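Local coordinates for protein glucose-6-phosphate 1-dehydrogenase (PDB 7E6I) that catalyses the NADP-dependent oxidation of glucose 6-phosphate to 6-phosphogluconolactone, probably as the rate-limiting step of the oxidative pentose-phosphate pathway, at residues A[36-41]-A[78-83]; A[224-229]-A[297-302]; A[131-136]-A[167-172]. One frame throughout, in Å; residues are numbered along the deposited sequence.

Contact 1: residues A[36-41]-A[78-83]; sequences GYLNPT and NEFLSM
This is a small loop-on-helix contact, a methionine methyl laid on backbone carbonyls with one apolar touch beside it. Phe80 of helix 74-83 and Met83, three residues on, meet Leu38, Asn39 and Pro40 in the loop that leads from helix 19-34 to strand 43-48. Met83 bends at its last torsion (chi3 50°), and this turns the CE methyl onto the loop backbone. Met83 CE is 3.7 Å from Asn39 O and 3.0 Å from Pro40 O; the second value is shorter than usual and may reflect the fit of the methyl. Leu38 adds a looser touch. Leu38 CD2 stands 4.4 Å from Phe80 CE1, at the edge of the ring and near its plane. Leu38 and Phe80 also pack on Ile44 of strand 43-48, while the Phe80 ring meets that of Phe30 on helix 19-34.

The loop braces itself. Asn39 OD1 accepts from Thr41 N at 2.8 Å, nearly straight at 171° and on a lone pair, which makes an Asx turn. Thr41 OG1 donates to the same oxygen from above the carbonyl plane. Two bonds thus grip one atom and fix the turn around Pro40. Gly36 ends the preceding helix as C-prime of a Schellman motif. A helix stop, a turn and then a parallel strand form the second half of a beta-alpha-beta crossover, as in the Rossmann-type NADP-binding domain.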
loop_
_atom_site.group_PDB
_atom_site.type_symbol
_atom_site.label_atom_id
_atom_site.label_comp_id
_atom_site.label_asym_id
_atom_site.label_seq_id
_atom_site.Cartn_x
_atom_site.Cartn_y
_atom_site.Cartn_z
ATOM N N GLY A 36 -14.845 -18.755 -4.048
ATOM C CA GLY A 36 -14.505 -20.068 -3.545
ATOM C C GLY A 36 -13.238 -20.139 -2.735
ATOM O O GLY A 36 -12.664 -21.220 -2.602
ATOM N N TYR A 37 -12.790 -19.024 -2.161
ATOM C CA TYR A 37 -11.569 -19.012 -1.369
ATOM C C TYR A 37 -11.824 -18.709 0.098
ATOM O O TYR A 37 -10.865 -18.488 0.848
ATOM C CB TYR A 37 -10.575 -18.013 -1.954
ATOM C CG TYR A 37 -9.998 -18.496 -3.255
ATOM C CD1 TYR A 37 -8.932 -19.389 -3.268
ATOM C CD2 TYR A 37 -10.526 -18.079 -4.472
ATOM C CE1 TYR A 37 -8.396 -19.840 -4.454
ATOM C CE2 TYR A 37 -10.004 -18.529 -5.666
ATOM C CZ TYR A 37 -8.937 -19.412 -5.655
ATOM O OH TYR A 37 -8.406 -19.872 -6.842
ATOM N N LEU A 38 -13.087 -18.691 0.528
ATOM C CA LEU A 38 -13.445 -18.593 1.938
ATOM C C LEU A 38 -14.294 -19.804 2.297
ATOM O O LEU A 38 -15.373 -20.003 1.722
ATOM C CB LEU A 38 -14.191 -17.288 2.247
ATOM C CG LEU A 38 -14.277 -16.932 3.736
ATOM C CD1 LEU A 38 -12.903 -16.805 4.371
ATOM C CD2 LEU A 38 -15.063 -15.654 3.919
ATOM N N ASN A 39 -13.803 -20.605 3.238
ATOM C CA ASN A 39 -14.487 -21.832 3.616
ATOM C C ASN A 39 -15.873 -21.515 4.174
ATOM O O ASN A 39 -16.022 -20.582 4.974
ATOM C CB ASN A 39 -13.654 -22.585 4.651
ATOM C CG ASN A 39 -14.186 -23.963 4.949
ATOM O OD1 ASN A 39 -15.356 -24.135 5.277
ATOM N ND2 ASN A 39 -13.318 -24.958 4.859
ATOM N N PRO A 40 -16.907 -22.271 3.780
ATOM C CA PRO A 40 -18.271 -21.968 4.252
ATOM C C PRO A 40 -18.482 -22.202 5.736
ATOM O O PRO A 40 -19.477 -21.709 6.276
ATOM C CB PRO A 40 -19.150 -22.908 3.416
ATOM C CG PRO A 40 -18.307 -23.267 2.228
ATOM C CD PRO A 40 -16.909 -23.331 2.762
ATOM N N THR A 41 -17.589 -22.927 6.413
ATOM C CA THR A 41 -17.676 -23.110 7.854
ATOM C C THR A 41 -17.038 -21.976 8.639
ATOM O O THR A 41 -16.704 -22.161 9.815
ATOM C CB THR A 41 -17.029 -24.434 8.255
ATOM O OG1 THR A 41 -15.605 -24.294 8.242
ATOM C CG2 THR A 41 -17.444 -25.520 7.293
ATOM N N ASN A 78 -26.535 -13.998 -0.341
ATOM C CA ASN A 78 -27.326 -14.374 0.827
ATOM C C ASN A 78 -26.631 -15.460 1.632
ATOM O O ASN A 78 -26.691 -15.457 2.866
ATOM C CB ASN A 78 -28.719 -14.826 0.401
ATOM C CG ASN A 78 -29.424 -13.794 -0.449
ATOM O OD1 ASN A 78 -29.468 -12.607 -0.109
ATOM N ND2 ASN A 78 -29.981 -14.238 -1.567
ATOM N N GLU A 79 -25.972 -16.396 0.948
ATOM C CA GLU A 79 -25.143 -17.383 1.634
ATOM C C GLU A 79 -24.148 -16.701 2.564
ATOM O O GLU A 79 -24.059 -17.027 3.754
ATOM C CB GLU A 79 -24.399 -18.226 0.605
ATOM C CG GLU A 79 -25.016 -19.546 0.281
ATOM C CD GLU A 79 -24.260 -20.243 -0.822
ATOM O OE1 GLU A 79 -24.012 -19.596 -1.862
ATOM O OE2 GLU A 79 -23.897 -21.425 -0.644
ATOM N N PHE A 80 -23.402 -15.732 2.026
ATOM C CA PHE A 80 -22.366 -15.048 2.792
ATOM C C PHE A 80 -22.955 -14.297 3.984
ATOM O O PHE A 80 -22.462 -14.419 5.114
ATOM C CB PHE A 80 -21.606 -14.095 1.871
ATOM C CG PHE A 80 -20.609 -13.234 2.576
ATOM C CD1 PHE A 80 -19.419 -13.771 3.042
ATOM C CD2 PHE A 80 -20.861 -11.886 2.780
ATOM C CE1 PHE A 80 -18.499 -12.981 3.693
ATOM C CE2 PHE A 80 -19.937 -11.091 3.431
ATOM C CZ PHE A 80 -18.756 -11.638 3.889
ATOM N N LEU A 81 -24.004 -13.500 3.747
ATOM C CA LEU A 81 -24.616 -12.728 4.825
ATOM C C LEU A 81 -25.046 -13.631 5.972
ATOM O O LEU A 81 -24.944 -13.254 7.144
ATOM C CB LEU A 81 -25.805 -11.929 4.289
ATOM C CG LEU A 81 -25.444 -10.838 3.274
ATOM C CD1 LEU A 81 -26.591 -9.862 3.052
ATOM C CD2 LEU A 81 -24.221 -10.090 3.747
ATOM N N SER A 82 -25.498 -14.843 5.656
ATOM C CA SER A 82 -25.913 -15.775 6.695
ATOM C C SER A 82 -24.753 -16.243 7.567
ATOM O O SER A 82 -24.991 -16.735 8.672
ATOM C CB SER A 82 -26.607 -16.982 6.067
ATOM O OG SER A 82 -25.711 -18.072 5.961
ATOM N N MET A 83 -23.510 -16.115 7.103
ATOM C CA MET A 83 -22.352 -16.429 7.936
ATOM C C MET A 83 -21.932 -15.271 8.828
ATOM O O MET A 83 -21.089 -15.458 9.711
ATOM C CB MET A 83 -21.172 -16.852 7.059
ATOM C CG MET A 83 -21.601 -17.468 5.752
ATOM S SD MET A 83 -20.221 -17.849 4.649
ATOM C CE MET A 83 -19.123 -18.733 5.737
#

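Contact 2: residues A[224-229]-A[297-302]; sequences GTEGRG and SKPSYL
Tyr301 sets the edge of its ring against the hydroxyl of Thr225. Thr225 opens a type II beta turn, Thr225 to Arg228, in the loop between strand 212-220 and helix 229-232 of the C-terminal domain. Tyr301 and Pro299 lie in the loop between strands 285-291 and 316-321. Thr225 OG1 lies in the ring plane, 3.3 Å from both Tyr301 CD1 and Tyr301 CE1. With chi1 at 173°, Tyr301 swings its ring out on the side opposite N, and so across to the turn. Tyr301 OH is 3.1 Å from Gly229 O and is hydrogen-bonded to Asp233 OD1. A leucine here would probably leave Asp233 without that hydroxyl and open a gap beside Thr225.

The turn is closed by Arg228 N to Thr225 O at 2.8 Å. Gly227 takes the positive phi of 97° that the third place of such a turn needs. Asp304 OD2 accepts from the backbone N of both Gly227 and Gly229, tying the turn to the helix start. The turn lies close to the substrate pocket: the side chain of Thr225 is about 4 Å from that of Lys339, which lines the pocket, and about 7 Å from the bound glucose 6-phosphate. Glu226 bends at chi2, and its OE2 bonds to Tyr463 OH. Its aliphatic part crosses the Pro299 ring at about a right angle, Glu226 CG lying 4.0 Å from Pro299 CG.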
loop_
_atom_site.group_PDB
_atom_site.type_symbol
_atom_site.label_atom_id
_atom_site.label_comp_id
_atom_site.label_asym_id
_atom_site.label_seq_id
_atom_site.Cartn_x
_atom_site.Cartn_y
_atom_site.Cartn_z
ATOM N N GLY A 224 -8.472 16.774 -5.410
ATOM C CA GLY A 224 -7.747 17.387 -4.318
ATOM C C GLY A 224 -8.165 16.831 -2.977
ATOM O O GLY A 224 -8.465 15.638 -2.853
ATOM N N THR A 225 -8.196 17.697 -1.964
ATOM C CA THR A 225 -8.604 17.321 -0.618
ATOM C C THR A 225 -9.865 18.052 -0.173
ATOM O O THR A 225 -10.127 18.131 1.032
ATOM C CB THR A 225 -7.477 17.593 0.375
ATOM O OG1 THR A 225 -7.159 18.993 0.364
ATOM C CG2 THR A 225 -6.232 16.758 0.017
ATOM N N GLU A 226 -10.653 18.575 -1.118
ATOM C CA GLU A 226 -11.786 19.443 -0.790
ATOM C C GLU A 226 -12.751 18.767 0.176
ATOM O O GLU A 226 -13.158 17.614 -0.017
ATOM C CB GLU A 226 -12.533 19.859 -2.060
ATOM C CG GLU A 226 -11.639 20.370 -3.177
ATOM C CD GLU A 226 -11.340 19.306 -4.228
ATOM O OE1 GLU A 226 -10.929 18.178 -3.855
ATOM O OE2 GLU A 226 -11.520 19.602 -5.433
ATOM N N GLY A 227 -13.126 19.497 1.214
ATOM C CA GLY A 227 -13.956 18.922 2.246
ATOM C C GLY A 227 -13.117 18.462 3.414
ATOM O O GLY A 227 -13.459 18.703 4.575
ATOM N N ARG A 228 -11.997 17.808 3.122
ATOM C CA ARG A 228 -11.156 17.253 4.170
ATOM C C ARG A 228 -9.836 18.001 4.310
ATOM O O ARG A 228 -8.896 17.486 4.918
ATOM C CB ARG A 228 -10.911 15.769 3.907
ATOM C CG ARG A 228 -12.115 15.058 3.333
ATOM C CD ARG A 228 -11.967 13.540 3.422
ATOM N NE ARG A 228 -12.457 13.056 4.711
ATOM C CZ ARG A 228 -11.683 12.825 5.773
ATOM N NH1 ARG A 228 -10.364 13.009 5.704
ATOM N NH2 ARG A 228 -12.226 12.400 6.907
ATOM N N GLY A 229 -9.747 19.208 3.777
ATOM C CA GLY A 229 -8.496 19.940 3.874
ATOM C C GLY A 229 -7.975 20.063 5.295
ATOM O O GLY A 229 -6.765 19.990 5.533
ATOM N N SER A 297 -12.347 27.129 -12.403
ATOM C CA SER A 297 -13.399 26.200 -12.014
ATOM C C SER A 297 -13.080 25.403 -10.749
ATOM O O SER A 297 -13.990 24.793 -10.176
ATOM C CB SER A 297 -13.682 25.261 -13.191
ATOM O OG SER A 297 -12.766 24.182 -13.222
ATOM N N LYS A 298 -11.832 25.412 -10.280
ATOM C CA LYS A 298 -11.429 24.561 -9.173
ATOM C C LYS A 298 -10.787 25.376 -8.060
ATOM O O LYS A 298 -9.963 26.259 -8.328
ATOM C CB LYS A 298 -10.444 23.494 -9.653
ATOM C CG LYS A 298 -11.082 22.464 -10.530
ATOM C CD LYS A 298 -12.106 21.675 -9.743
ATOM C CE LYS A 298 -12.641 20.523 -10.574
ATOM N NZ LYS A 298 -12.504 20.848 -12.019
ATOM N N PRO A 299 -11.113 25.074 -6.808
ATOM C CA PRO A 299 -10.620 25.887 -5.694
ATOM C C PRO A 299 -9.160 25.600 -5.393
ATOM O O PRO A 299 -8.616 24.548 -5.734
ATOM C CB PRO A 299 -11.503 25.436 -4.530
ATOM C CG PRO A 299 -11.731 23.978 -4.824
ATOM C CD PRO A 299 -11.807 23.861 -6.337
ATOM N N SER A 300 -8.522 26.563 -4.737
ATOM C CA SER A 300 -7.208 26.305 -4.180
ATOM C C SER A 300 -7.330 25.389 -2.963
ATOM O O SER A 300 -8.421 25.143 -2.436
ATOM C CB SER A 300 -6.523 27.612 -3.791
ATOM O OG SER A 300 -7.198 28.217 -2.701
ATOM N N TYR A 301 -6.187 24.867 -2.519
ATOM C CA TYR A 301 -6.190 24.131 -1.264
ATOM C C TYR A 301 -6.684 25.015 -0.120
ATOM O O TYR A 301 -7.396 24.536 0.774
ATOM C CB TYR A 301 -4.792 23.575 -0.980
ATOM C CG TYR A 301 -4.653 22.927 0.382
ATOM C CD1 TYR A 301 -5.212 21.679 0.641
ATOM C CD2 TYR A 301 -3.952 23.555 1.405
ATOM C CE1 TYR A 301 -5.088 21.086 1.878
ATOM C CE2 TYR A 301 -3.815 22.961 2.642
ATOM C CZ TYR A 301 -4.389 21.731 2.881
ATOM O OH TYR A 301 -4.269 21.148 4.132
ATOM N N LEU A 302 -6.363 26.313 -0.165
ATOM C CA LEU A 302 -6.727 27.243 0.900
ATOM C C LEU A 302 -8.187 27.680 0.837
ATOM O O LEU A 302 -8.747 28.073 1.865
ATOM C CB LEU A 302 -5.812 28.470 0.857
ATOM C CG LEU A 302 -4.307 28.236 1.072
ATOM C CD1 LEU A 302 -3.546 29.522 0.875
ATOM C CD2 LEU A 302 -3.989 27.648 2.448
#

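Contact 3: residues A[131-136]-A[167-172]; sequences DVCSKL and EKLAPL
Cys133 is the first residue of 131-136 to meet 167-172. Cys133 and Ser134 make all the touches that residues 131-136 offer to that segment. Cys133 points toward the other segment and divides its touch between two leucines. Cys133 SG stands 3.9 Å from Leu169 CD1. Cys133 CB stands 3.8 Å from Leu172 CD1. The sulfur lies beside its own backbone N (chi1 -78°), on the side where Leu169 brings up its CD1 branch. Beyond the leucines, Cys133 also touches Leu122 of strand 117-122 and Phe173, so it is buried on several sides.

Ser134 follows, and its CB turns away from the partner segment. The contact here is therefore with its backbone as much as its side chain: Leu172 CD1 lies 3.6 Å from Ser134 N and 3.8 Å from Ser134 OG. The hydroxyl is satisfied by its own helix, through a bond to Ile130 O. It can thus border the methyl group without losing a polar partner.

Across from them, Leu172 does most of the touching. A single methyl, CD1, serves both Cys133 and Ser134. Residues 170-172 keep helical backbone angles without the regular bonds, though Leu172 N still reaches Leu169 O at 2.9 Å. This brings Leu169 and Leu172 to bear on the same neighbour. Leu169 also packs on Ile130, one turn earlier on helix 126-139. That helix, which follows strand 117-122, thus packs against the end of helix 159-169, which follows strand 146-152, and against the turn after it. Such packing between successive crossover connections is typical of the second half of a Rossmann fold.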
loop_
_atom_site.group_PDB
_atom_site.type_symbol
_atom_site.label_atom_id
_atom_site.label_comp_id
_atom_site.label_asym_id
_atom_site.label_seq_id
_atom_site.Cartn_x
_atom_site.Cartn_y
_atom_site.Cartn_z
ATOM N N ASP A 131 -5.959 -0.485 23.017
ATOM C CA ASP A 131 -6.971 -0.949 23.947
ATOM C C ASP A 131 -7.476 -2.321 23.538
ATOM O O ASP A 131 -7.450 -3.260 24.341
ATOM C CB ASP A 131 -8.113 0.067 24.047
ATOM C CG ASP A 131 -7.665 1.385 24.661
ATOM O OD1 ASP A 131 -6.519 1.429 25.158
ATOM O OD2 ASP A 131 -8.441 2.375 24.650
ATOM N N VAL A 132 -7.896 -2.475 22.279
ATOM C CA VAL A 132 -8.447 -3.759 21.842
ATOM C C VAL A 132 -7.399 -4.859 21.932
ATOM O O VAL A 132 -7.699 -5.991 22.331
ATOM C CB VAL A 132 -9.016 -3.651 20.419
ATOM C CG1 VAL A 132 -9.582 -5.008 19.978
ATOM C CG2 VAL A 132 -10.071 -2.558 20.362
ATOM N N CYS A 133 -6.158 -4.554 21.561
ATOM C CA CYS A 133 -5.111 -5.570 21.635
ATOM C C CYS A 133 -4.894 -6.024 23.073
ATOM O O CYS A 133 -4.823 -7.228 23.345
ATOM C CB CYS A 133 -3.818 -5.042 21.015
ATOM S SG CYS A 133 -3.858 -5.080 19.191
ATOM N N SER A 134 -4.798 -5.072 24.009
ATOM C CA SER A 134 -4.784 -5.414 25.429
ATOM C C SER A 134 -5.935 -6.343 25.780
ATOM O O SER A 134 -5.728 -7.425 26.344
ATOM C CB SER A 134 -4.864 -4.150 26.290
ATOM O OG SER A 134 -3.750 -3.315 26.063
ATOM N N LYS A 135 -7.156 -5.944 25.435
ATOM C CA LYS A 135 -8.322 -6.725 25.827
ATOM C C LYS A 135 -8.282 -8.131 25.235
ATOM O O LYS A 135 -8.529 -9.116 25.939
ATOM C CB LYS A 135 -9.589 -5.992 25.412
ATOM C CG LYS A 135 -9.813 -4.687 26.146
ATOM C CD LYS A 135 -10.162 -4.926 27.594
ATOM C CE LYS A 135 -9.758 -3.734 28.442
ATOM N NZ LYS A 135 -9.297 -4.135 29.795
ATOM N N LEU A 136 -7.976 -8.249 23.938
ATOM C CA LEU A 136 -7.840 -9.572 23.333
ATOM C C LEU A 136 -6.793 -10.409 24.055
ATOM O O LEU A 136 -6.986 -11.611 24.274
ATOM C CB LEU A 136 -7.473 -9.446 21.857
ATOM C CG LEU A 136 -8.527 -8.932 20.890
ATOM C CD1 LEU A 136 -7.862 -8.673 19.535
ATOM C CD2 LEU A 136 -9.659 -9.929 20.773
ATOM N N GLU A 167 6.051 -0.094 21.165
ATOM C CA GLU A 167 6.405 -0.438 22.539
ATOM C C GLU A 167 5.211 -1.028 23.278
ATOM O O GLU A 167 5.364 -1.949 24.083
ATOM C CB GLU A 167 6.918 0.802 23.267
ATOM C CG GLU A 167 8.429 0.936 23.276
ATOM C CD GLU A 167 8.896 2.317 23.730
ATOM O OE1 GLU A 167 8.104 3.031 24.394
ATOM O OE2 GLU A 167 10.056 2.688 23.425
ATOM N N LYS A 168 4.012 -0.510 23.014
ATOM C CA LYS A 168 2.816 -1.021 23.671
ATOM C C LYS A 168 2.314 -2.289 23.003
ATOM O O LYS A 168 1.680 -3.124 23.655
ATOM C CB LYS A 168 1.713 0.051 23.671
ATOM C CG LYS A 168 2.051 1.316 24.461
ATOM C CD LYS A 168 0.849 2.247 24.616
ATOM C CE LYS A 168 1.052 3.581 23.904
ATOM N NZ LYS A 168 -0.140 4.478 24.003
ATOM N N LEU A 169 2.589 -2.450 21.715
ATOM C CA LEU A 169 2.051 -3.571 20.956
ATOM C C LEU A 169 2.887 -4.834 21.144
ATOM O O LEU A 169 2.334 -5.933 21.262
ATOM C CB LEU A 169 1.987 -3.170 19.483
ATOM C CG LEU A 169 1.256 -4.057 18.490
ATOM C CD1 LEU A 169 -0.014 -4.649 19.097
ATOM C CD2 LEU A 169 0.936 -3.212 17.278
ATOM N N ALA A 170 4.216 -4.682 21.191
ATOM C CA ALA A 170 5.126 -5.826 21.224
ATOM C C ALA A 170 4.901 -6.796 22.383
ATOM O O ALA A 170 5.003 -8.016 22.152
ATOM C CB ALA A 170 6.574 -5.314 21.243
ATOM N N PRO A 171 4.645 -6.359 23.627
ATOM C CA PRO A 171 4.361 -7.338 24.690
ATOM C C PRO A 171 3.021 -8.015 24.535
ATOM O O PRO A 171 2.759 -9.000 25.231
ATOM C CB PRO A 171 4.412 -6.500 25.971
ATOM C CG PRO A 171 5.210 -5.291 25.601
ATOM C CD PRO A 171 4.797 -5.005 24.188
ATOM N N LEU A 172 2.162 -7.535 23.646
ATOM C CA LEU A 172 0.855 -8.140 23.469
ATOM C C LEU A 172 0.838 -9.179 22.365
ATOM O O LEU A 172 0.311 -10.273 22.571
ATOM C CB LEU A 172 -0.200 -7.062 23.182
ATOM C CG LEU A 172 -0.139 -5.846 24.108
ATOM C CD1 LEU A 172 -1.171 -4.775 23.744
ATOM C CD2 LEU A 172 -0.333 -6.318 25.537
#

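In the fold
Along the chain the order is contact 1, contact 3, contact 2, each closing before the next opens. Contacts 1 and 3 share the NADP-binding domain and its six-stranded parallel sheet. Contact 1 serves the half with strands 43-48 and 84-88. Contact 3 serves the half with strands 117-122, 146-152 and 178-181. Their centres are 30 Å apart, consistent with helix layers on the two faces of a Rossmann sheet. Contact 2 belongs to the C-terminal domain, beside its mixed nine-stranded sheet. Its centre is 42 Å from that of contact 1 and 38 Å from that of contact 3. Of the three it is the one close to the bound glucose 6-phosphate; the other two join parts of the cofactor domain.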